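PDB 2E1N: Pex from Synechococcus elongatus PCC 7942, which modifies the cyanobacterial circadian clock as a period extender, probably by binding DNA through a PadR-like winged-helix domain. Local coordinates for residues 30-44 with 109-121. Numbering follows the deposited sequence.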
loop_
_atom_site.group_PDB
_atom_site.type_symbol
_atom_site.label_atom_id
_atom_site.label_comp_id
_atom_site.label_asym_id
_atom_site.label_seq_id
_atom_site.Cartn_x
_atom_site.Cartn_y
_atom_site.Cartn_z
ATOM N N LEU B 30 6.022 -2.881 -6.155
ATOM C CA LEU B 30 6.281 -4.087 -5.354
ATOM C C LEU B 30 7.548 -3.974 -4.517
ATOM O O LEU B 30 8.586 -3.488 -4.994
ATOM C CB LEU B 30 6.380 -5.314 -6.238
ATOM C CG LEU B 30 5.206 -5.662 -7.126
ATOM C CD1 LEU B 30 5.452 -7.005 -7.834
ATOM C CD2 LEU B 30 3.905 -5.675 -6.399
ATOM N N SER B 31 7.470 -4.426 -3.260
ATOM C CA SER B 31 8.666 -4.627 -2.483
ATOM C C SER B 31 9.449 -5.798 -3.053
ATOM O O SER B 31 8.920 -6.605 -3.838
ATOM C CB SER B 31 8.273 -4.974 -1.055
ATOM O OG SER B 31 7.557 -6.235 -1.065
ATOM N N LYS B 32 10.705 -5.944 -2.639
ATOM C CA LYS B 32 11.521 -7.045 -3.170
ATOM C C LYS B 32 10.873 -8.410 -2.794
ATOM O O LYS B 32 10.872 -9.366 -3.579
ATOM C CB LYS B 32 12.951 -6.901 -2.669
ATOM C CG LYS B 32 13.088 -6.914 -1.134
ATOM C CD LYS B 32 14.562 -6.635 -0.728
ATOM C CE LYS B 32 14.825 -6.859 0.731
ATOM N NZ LYS B 32 14.187 -5.828 1.587
ATOM N N GLU B 33 10.250 -8.477 -1.626
ATOM C CA GLU B 33 9.604 -9.695 -1.194
ATOM C C GLU B 33 8.418 -10.071 -2.052
ATOM O O GLU B 33 8.292 -11.227 -2.486
ATOM C CB GLU B 33 9.171 -9.586 0.263
ATOM C CG GLU B 33 10.295 -9.329 1.216
ATOM C CD GLU B 33 10.740 -7.877 1.317
ATOM O OE1 GLU B 33 10.158 -6.929 0.722
ATOM O OE2 GLU B 33 11.741 -7.688 2.027
ATOM N N LEU B 34 7.561 -9.095 -2.351
ATOM C CA LEU B 34 6.441 -9.348 -3.232
ATOM C C LEU B 34 6.893 -9.610 -4.645
ATOM O O LEU B 34 6.282 -10.437 -5.340
ATOM C CB LEU B 34 5.484 -8.151 -3.289
ATOM C CG LEU B 34 4.689 -7.942 -2.024
ATOM C CD1 LEU B 34 4.225 -6.483 -1.884
ATOM C CD2 LEU B 34 3.524 -8.938 -2.081
ATOM N N ALA B 35 7.957 -8.945 -5.077
ATOM C CA ALA B 35 8.468 -9.179 -6.450
ATOM C C ALA B 35 8.979 -10.611 -6.643
ATOM O O ALA B 35 8.752 -11.196 -7.702
ATOM C CB ALA B 35 9.560 -8.191 -6.789
ATOM N N VAL B 36 9.679 -11.173 -5.655
ATOM C CA VAL B 36 10.093 -12.568 -5.734
ATOM C C VAL B 36 8.889 -13.495 -5.927
ATOM O O VAL B 36 8.905 -14.390 -6.774
ATOM C CB VAL B 36 10.952 -12.978 -4.509
ATOM C CG1 VAL B 36 11.069 -14.569 -4.480
ATOM C CG2 VAL B 36 12.263 -12.333 -4.557
ATOM N N CYS B 37 7.817 -13.280 -5.157
ATOM C CA CYS B 37 6.622 -14.147 -5.261
ATOM C C CYS B 37 5.861 -13.950 -6.571
ATOM O O CYS B 37 5.396 -14.927 -7.180
ATOM C CB CYS B 37 5.734 -13.902 -4.066
ATOM S SG CYS B 37 6.640 -14.295 -2.538
ATOM N N TYR B 38 5.728 -12.695 -7.012
ATOM C CA TYR B 38 5.113 -12.400 -8.327
ATOM C C TYR B 38 5.894 -13.067 -9.480
ATOM O O TYR B 38 5.342 -13.742 -10.344
ATOM C CB TYR B 38 5.026 -10.873 -8.554
ATOM C CG TYR B 38 4.825 -10.528 -10.029
ATOM C CD1 TYR B 38 3.646 -10.875 -10.696
ATOM C CD2 TYR B 38 5.813 -9.884 -10.742
ATOM C CE1 TYR B 38 3.496 -10.602 -12.071
ATOM C CE2 TYR B 38 5.650 -9.595 -12.101
ATOM C CZ TYR B 38 4.494 -10.001 -12.749
ATOM O OH TYR B 38 4.289 -9.765 -14.082
ATOM N N VAL B 39 7.200 -12.872 -9.505
ATOM C CA VAL B 39 7.994 -13.464 -10.571
ATOM C C VAL B 39 7.813 -14.961 -10.585
ATOM O O VAL B 39 7.570 -15.557 -11.637
ATOM C CB VAL B 39 9.466 -13.066 -10.421
ATOM C CG1 VAL B 39 10.362 -13.859 -11.358
ATOM C CG2 VAL B 39 9.616 -11.526 -10.641
ATOM N N LEU B 40 7.864 -15.595 -9.427
ATOM C CA LEU B 40 7.663 -17.032 -9.381
ATOM C C LEU B 40 6.279 -17.493 -9.818
ATOM O O LEU B 40 6.159 -18.512 -10.511
ATOM C CB LEU B 40 8.047 -17.578 -8.005
ATOM C CG LEU B 40 9.568 -17.567 -7.704
ATOM C CD1 LEU B 40 9.805 -18.111 -6.285
ATOM C CD2 LEU B 40 10.453 -18.331 -8.765
ATOM N N ALA B 41 5.251 -16.714 -9.473
ATOM C CA ALA B 41 3.872 -16.970 -9.949
ATOM C C ALA B 41 3.818 -16.998 -11.492
ATOM O O ALA B 41 3.144 -17.873 -12.059
ATOM C CB ALA B 41 2.902 -15.938 -9.371
ATOM N N VAL B 42 4.530 -16.086 -12.149
ATOM C CA VAL B 42 4.618 -16.058 -13.610
ATOM C C VAL B 42 5.356 -17.267 -14.165
ATOM O O VAL B 42 4.855 -17.958 -15.054
ATOM C CB VAL B 42 5.255 -14.742 -14.123
ATOM C CG1 VAL B 42 5.415 -14.765 -15.658
ATOM C CG2 VAL B 42 4.414 -13.545 -13.676
ATOM N N LEU B 43 6.547 -17.531 -13.617
ATOM C CA LEU B 43 7.436 -18.558 -14.133
ATOM C C LEU B 43 6.900 -19.979 -13.936
ATOM O O LEU B 43 7.329 -20.908 -14.622
ATOM C CB LEU B 43 8.825 -18.373 -13.505
ATOM C CG LEU B 43 9.560 -17.088 -13.873
ATOM C CD1 LEU B 43 10.983 -17.106 -13.275
ATOM C CD2 LEU B 43 9.650 -16.860 -15.416
ATOM N N ARG B 44 5.967 -20.161 -12.995
ATOM C CA ARG B 44 5.303 -21.448 -12.841
ATOM C C ARG B 44 4.432 -21.804 -14.054
ATOM O O ARG B 44 4.127 -22.989 -14.234
ATOM C CB ARG B 44 4.487 -21.509 -11.555
ATOM C CG ARG B 44 5.392 -21.581 -10.327
ATOM C CD ARG B 44 4.602 -21.593 -9.028
ATOM N NE ARG B 44 3.572 -22.611 -9.045
ATOM C CZ ARG B 44 3.774 -23.895 -8.821
ATOM N NH1 ARG B 44 4.979 -24.374 -8.569
ATOM N NH2 ARG B 44 2.743 -24.707 -8.858
ATOM N N ASP B 109 10.400 -27.910 -4.575
ATOM C CA ASP B 109 9.704 -26.889 -5.368
ATOM C C ASP B 109 9.446 -25.666 -4.462
ATOM O O ASP B 109 8.389 -25.541 -3.842
ATOM C CB ASP B 109 8.379 -27.463 -5.877
ATOM C CG ASP B 109 7.677 -26.562 -6.887
ATOM O OD1 ASP B 109 8.239 -25.509 -7.268
ATOM O OD2 ASP B 109 6.555 -26.944 -7.309
ATOM N N ARG B 110 10.442 -24.793 -4.358
ATOM C CA ARG B 110 10.294 -23.583 -3.524
ATOM C C ARG B 110 9.265 -22.614 -4.119
ATOM O O ARG B 110 8.612 -21.812 -3.385
ATOM C CB ARG B 110 11.649 -22.880 -3.398
ATOM C CG ARG B 110 12.575 -23.468 -2.373
ATOM C CD ARG B 110 12.098 -23.253 -0.943
ATOM N NE ARG B 110 11.333 -22.021 -0.752
ATOM C CZ ARG B 110 11.396 -21.239 0.324
ATOM N NH1 ARG B 110 12.194 -21.522 1.349
ATOM N NH2 ARG B 110 10.651 -20.149 0.375
ATOM N N SER B 111 9.118 -22.660 -5.443
ATOM C CA SER B 111 8.254 -21.733 -6.139
ATOM C C SER B 111 6.772 -21.837 -5.776
ATOM O O SER B 111 6.097 -20.828 -5.748
ATOM C CB SER B 111 8.444 -21.837 -7.667
ATOM O OG SER B 111 7.750 -22.944 -8.198
ATOM N N ARG B 112 6.258 -23.027 -5.457
ATOM C CA ARG B 112 4.818 -23.164 -5.201
ATOM C C ARG B 112 4.381 -22.330 -4.006
ATOM O O ARG B 112 3.443 -21.532 -4.075
ATOM C CB ARG B 112 4.464 -24.627 -4.934
ATOM C CG ARG B 112 3.000 -24.893 -4.596
ATOM C CD ARG B 112 2.011 -24.341 -5.621
ATOM N NE ARG B 112 0.893 -25.266 -5.886
ATOM C CZ ARG B 112 -0.015 -25.125 -6.864
ATOM N NH1 ARG B 112 0.046 -24.107 -7.718
ATOM N NH2 ARG B 112 -0.986 -26.025 -6.999
ATOM N N ASP B 113 5.072 -22.570 -2.903
ATOM C CA ASP B 113 4.866 -21.878 -1.639
ATOM C C ASP B 113 4.909 -20.349 -1.808
ATOM O O ASP B 113 4.020 -19.613 -1.343
ATOM C CB ASP B 113 5.979 -22.370 -0.694
ATOM C CG ASP B 113 5.948 -21.715 0.647
ATOM O OD1 ASP B 113 7.032 -21.657 1.270
ATOM O OD2 ASP B 113 4.871 -21.274 1.101
ATOM N N LEU B 114 5.936 -19.870 -2.502
ATOM C CA LEU B 114 6.127 -18.424 -2.641
ATOM C C LEU B 114 5.087 -17.846 -3.595
ATOM O O LEU B 114 4.538 -16.793 -3.353
ATOM C CB LEU B 114 7.549 -18.125 -3.132
ATOM C CG LEU B 114 8.654 -18.548 -2.144
ATOM C CD1 LEU B 114 10.028 -18.507 -2.768
ATOM C CD2 LEU B 114 8.616 -17.703 -0.887
ATOM N N ALA B 115 4.781 -18.556 -4.674
ATOM C CA ALA B 115 3.719 -18.121 -5.589
ATOM C C ALA B 115 2.364 -17.994 -4.897
ATOM O O ALA B 115 1.618 -17.047 -5.141
ATOM C CB ALA B 115 3.629 -19.081 -6.779
ATOM N N GLN B 116 2.057 -18.945 -4.027
ATOM C CA GLN B 116 0.852 -18.884 -3.193
ATOM C C GLN B 116 0.783 -17.613 -2.358
ATOM O O GLN B 116 -0.293 -17.043 -2.182
ATOM C CB GLN B 116 0.800 -20.097 -2.270
ATOM C CG GLN B 116 0.553 -21.424 -2.975
ATOM C CD GLN B 116 0.065 -22.491 -2.032
ATOM O OE1 GLN B 116 -0.915 -22.284 -1.306
ATOM N NE2 GLN B 116 0.733 -23.630 -2.020
ATOM N N LEU B 117 1.922 -17.161 -1.836
ATOM C CA LEU B 117 1.960 -15.964 -1.012
ATOM C C LEU B 117 1.548 -14.710 -1.829
ATOM O O LEU B 117 0.914 -13.793 -1.299
ATOM C CB LEU B 117 3.337 -15.761 -0.395
ATOM C CG LEU B 117 3.850 -16.785 0.628
ATOM C CD1 LEU B 117 5.288 -16.439 0.984
ATOM C CD2 LEU B 117 2.984 -16.817 1.862
ATOM N N TRP B 118 1.931 -14.667 -3.107
ATOM C CA TRP B 118 1.455 -13.636 -4.028
ATOM C C TRP B 118 -0.069 -13.662 -4.168
ATOM O O TRP B 118 -0.750 -12.657 -3.897
ATOM C CB TRP B 118 2.123 -13.833 -5.396
ATOM C CG TRP B 118 1.626 -12.971 -6.500
ATOM C CD1 TRP B 118 1.007 -13.383 -7.655
ATOM C CD2 TRP B 118 1.729 -11.561 -6.582
ATOM N NE1 TRP B 118 0.700 -12.301 -8.435
ATOM C CE2 TRP B 118 1.146 -11.170 -7.805
ATOM C CE3 TRP B 118 2.248 -10.576 -5.730
ATOM C CZ2 TRP B 118 1.064 -9.853 -8.194
ATOM C CZ3 TRP B 118 2.174 -9.281 -6.120
ATOM C CH2 TRP B 118 1.572 -8.922 -7.346
ATOM N N GLU B 119 -0.590 -14.811 -4.555
ATOM C CA GLU B 119 -2.020 -14.939 -4.843
ATOM C C GLU B 119 -2.851 -14.631 -3.593
ATOM O O GLU B 119 -3.880 -13.922 -3.657
ATOM C CB GLU B 119 -2.360 -16.328 -5.380
ATOM C CG GLU B 119 -1.589 -16.780 -6.623
ATOM C CD GLU B 119 -1.879 -15.965 -7.909
ATOM O OE1 GLU B 119 -1.049 -16.055 -8.851
ATOM O OE2 GLU B 119 -2.919 -15.267 -7.999
ATOM N N ARG B 120 -2.394 -15.125 -2.450
ATOM C CA ARG B 120 -3.104 -14.847 -1.197
ATOM C C ARG B 120 -3.096 -13.340 -0.906
ATOM O O ARG B 120 -4.137 -12.764 -0.572
ATOM C CB ARG B 120 -2.540 -15.685 -0.042
ATOM C CG ARG B 120 -2.919 -17.170 -0.153
ATOM C CD ARG B 120 -2.961 -17.894 1.206
ATOM N NE ARG B 120 -3.126 -19.354 1.081
ATOM C CZ ARG B 120 -4.171 -20.070 1.527
ATOM N NH1 ARG B 120 -5.203 -19.497 2.135
ATOM N NH2 ARG B 120 -4.189 -21.391 1.356
ATOM N N TYR B 121 -1.939 -12.704 -1.086
ATOM C CA TYR B 121 -1.807 -11.262 -0.939
ATOM C C TYR B 121 -2.785 -10.509 -1.846
ATOM O O TYR B 121 -3.385 -9.500 -1.434
ATOM C CB TYR B 121 -0.372 -10.842 -1.253
ATOM C CG TYR B 121 -0.122 -9.360 -1.213
ATOM C CD1 TYR B 121 0.324 -8.746 -0.052
ATOM C CD2 TYR B 121 -0.304 -8.575 -2.348
ATOM C CE1 TYR B 121 0.570 -7.402 -0.011
ATOM C CE2 TYR B 121 -0.064 -7.233 -2.316
ATOM C CZ TYR B 121 0.371 -6.650 -1.143
ATOM O OH TYR B 121 0.631 -5.297 -1.116
#
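With CG anti to the backbone N (chi1 173°), Trp118 swings its indole across to helix 32-43 and lays one face against Tyr38 CA and CB, while a bend at chi3 of Arg44 brings the guanidinium beside the first turn of helix 110-121. Helix 32-43 belongs to the PadR-like winged helix-turn-helix domain, and the C-terminal helix packs across it at -110°, with axes 7.5 Å apart. Small residues permit this approach, Ala41 CB and Ala115 CB lying 4.1 Å from each other. Trp118 is a knob in the hole formed by Leu34, Cys37, Tyr38 and Ala41. Tyr38 CB stands over the centre of the six-membered ring of Trp118 in a CH-pi contact, 3.8 Å from the centroid, and Leu30 CD2 meets the indole edge. The Tyr38 ring lies obliquely to the indole, and Tyr38 OH bonds to Leu53 O. One turn on, Leu34 CD2 sits over the face of Tyr121, 3.6 Å from the ring centroid; Phe22 of the second subunit also packs on Leu34. On another side of the crossing, Leu40 CD1 presses against Leu114 CD1 at 3.5 Å, near Leu78 of helix 68-80. At the partly exposed end, Arg44 CD rests on Ala115 CB. Arg44 NH1 serves two acceptors near its guanidinium plane. It bonds Ser111 OG at 3.1 Å (163°), and forms a bent salt bridge of 3.3 Å to Asp109 OD2. Arg44 NH2 lies over a face of the Arg112 guanidinium, a like-charge approach that the Asp109 carboxylate on Arg44 NH1 probably eases. With an alanine in place of Arg44, Asp109 OD2 would probably lose its cationic mate and Ala115 CB its aliphatic cover, the carboxylate remaining tethered through OD1. That tether is the hydrogen bond donated by Ser111 OG to Asp109 OD1, 2.8 Å long.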